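Local coordinates for serine protease MT3772 (Mycobacterium tuberculosis, PDB 3K6Y), which is the protease domain of a membrane-associated serine endopeptidase of the S1C family that probably protects the bacterium against acid and oxidative stress, at residues A[42-47]-A[134-139]. Sequence-based numbering, arbitrary orientation.
Sequences PSVVKI and LGYPGG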
# COMPACT_ATOMS: atom_id res chain seq x y z
N PRO A 42 -14.92 -9.60 25.74
CA PRO A 42 -15.82 -9.72 24.58
C PRO A 42 -15.54 -8.71 23.47
O PRO A 42 -15.84 -8.98 22.31
CB PRO A 42 -17.21 -9.50 25.19
CG PRO A 42 -17.05 -9.94 26.63
CD PRO A 42 -15.68 -9.43 27.00
N SER A 43 -14.99 -7.56 23.84
CA SER A 43 -14.72 -6.49 22.88
C SER A 43 -13.33 -6.55 22.26
O SER A 43 -12.97 -5.66 21.48
CB SER A 43 -14.92 -5.15 23.56
OG SER A 43 -16.24 -5.07 24.09
N VAL A 44 -12.55 -7.56 22.63
CA VAL A 44 -11.21 -7.77 22.08
C VAL A 44 -11.30 -8.95 21.14
O VAL A 44 -11.69 -10.04 21.56
CB VAL A 44 -10.19 -8.03 23.20
CG1 VAL A 44 -8.82 -8.20 22.60
CG2 VAL A 44 -10.18 -6.89 24.22
N VAL A 45 -10.99 -8.71 19.87
CA VAL A 45 -11.30 -9.66 18.82
C VAL A 45 -10.03 -10.20 18.18
O VAL A 45 -8.99 -9.54 18.20
CB VAL A 45 -12.24 -9.03 17.76
CG1 VAL A 45 -13.57 -8.63 18.38
CG2 VAL A 45 -11.60 -7.81 17.06
N LYS A 46 -10.13 -11.38 17.58
CA LYS A 46 -9.01 -11.95 16.85
C LYS A 46 -9.16 -11.57 15.38
O LYS A 46 -10.26 -11.56 14.86
CB LYS A 46 -9.02 -13.47 17.03
CG LYS A 46 -7.83 -14.15 16.35
CD LYS A 46 -7.91 -15.67 16.32
CE LYS A 46 -7.11 -16.16 15.13
NZ LYS A 46 -7.26 -17.63 14.89
N ILE A 47 -8.03 -11.23 14.75
CA ILE A 47 -8.05 -10.88 13.33
C ILE A 47 -7.21 -11.91 12.57
O ILE A 47 -6.11 -12.23 12.97
CB ILE A 47 -7.51 -9.47 13.11
CG1 ILE A 47 -8.36 -8.53 14.01
CG2 ILE A 47 -7.63 -9.08 11.64
CD1 ILE A 47 -8.18 -7.08 13.89
N LEU A 134 -4.10 -7.15 26.22
CA LEU A 134 -5.11 -8.17 25.89
C LEU A 134 -4.97 -8.58 24.43
O LEU A 134 -4.97 -7.72 23.55
CB LEU A 134 -6.52 -7.63 26.14
CG LEU A 134 -6.78 -7.07 27.53
CD1 LEU A 134 -8.23 -6.59 27.59
CD2 LEU A 134 -6.51 -8.11 28.60
N GLY A 135 -4.91 -9.88 24.17
CA GLY A 135 -4.78 -10.30 22.79
C GLY A 135 -4.78 -11.79 22.59
O GLY A 135 -5.16 -12.55 23.50
N TYR A 136 -4.38 -12.20 21.40
CA TYR A 136 -4.45 -13.59 20.98
C TYR A 136 -3.08 -14.10 20.51
O TYR A 136 -2.85 -14.25 19.30
CB TYR A 136 -5.50 -13.75 19.87
CG TYR A 136 -6.90 -13.45 20.33
CD1 TYR A 136 -7.74 -14.47 20.79
CD2 TYR A 136 -7.40 -12.15 20.31
CE1 TYR A 136 -9.04 -14.20 21.21
CE2 TYR A 136 -8.67 -11.87 20.75
CZ TYR A 136 -9.49 -12.88 21.18
OH TYR A 136 -10.77 -12.61 21.61
N PRO A 137 -2.18 -14.36 21.46
CA PRO A 137 -0.85 -14.88 21.10
C PRO A 137 -0.95 -16.12 20.22
O PRO A 137 -1.74 -17.01 20.49
CB PRO A 137 -0.24 -15.26 22.45
CG PRO A 137 -0.94 -14.41 23.46
CD PRO A 137 -2.35 -14.22 22.92
N GLY A 138 -0.16 -16.14 19.15
CA GLY A 138 -0.10 -17.30 18.27
C GLY A 138 -1.37 -17.59 17.51
O GLY A 138 -1.53 -18.68 16.94
N GLY A 139 -2.29 -16.62 17.47
CA GLY A 139 -3.61 -16.84 16.89
C GLY A 139 -4.47 -17.80 17.70
O GLY A 139 -5.48 -18.30 17.20
O HOH W 1 -5.48 -19.30 14.72
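The phenol ring of Tyr136 lies against strand 44-51 with one face on Lys46, whose CB stands 3.8 Å from the ring centroid and only 8° off the normal, a CH-pi contact over the centre. At the edge, near the ring plane, is the Val44 carbonyl, its O 2.7 Å from Tyr136 OH. Between these two, Tyr136 CE2 comes within 3.4 Å of Val45 C, and Val44 CG1 meets the same ring carbon at 4.1 Å.

Past the ring, the extended Lys46 side chain, with CG anti to the backbone N (chi1 -178°), carries NZ to Gly139. NZ donates to Gly139 O over 3.0 Å, in the carbonyl plane and on a lone pair, with a C=O...N angle of 135°. The acceptor sits in a turn where Gly139 N bonds back to Tyr136 O, 3.0 Å away. The ammonium has a second partner in Glu59, a salt bridge that would partly balance its charge. On the buried side, Val44 CG2 packs 3.9 Å from Leu134 CD1, the two side chains crossing at about a right angle.

The contact thus joins the two six-stranded antiparallel barrels of the chymotrypsin-like fold: strand 44-51, paired with strand 56-66, opens the first, and strand 130-135, beside strand 143-157, opens the second.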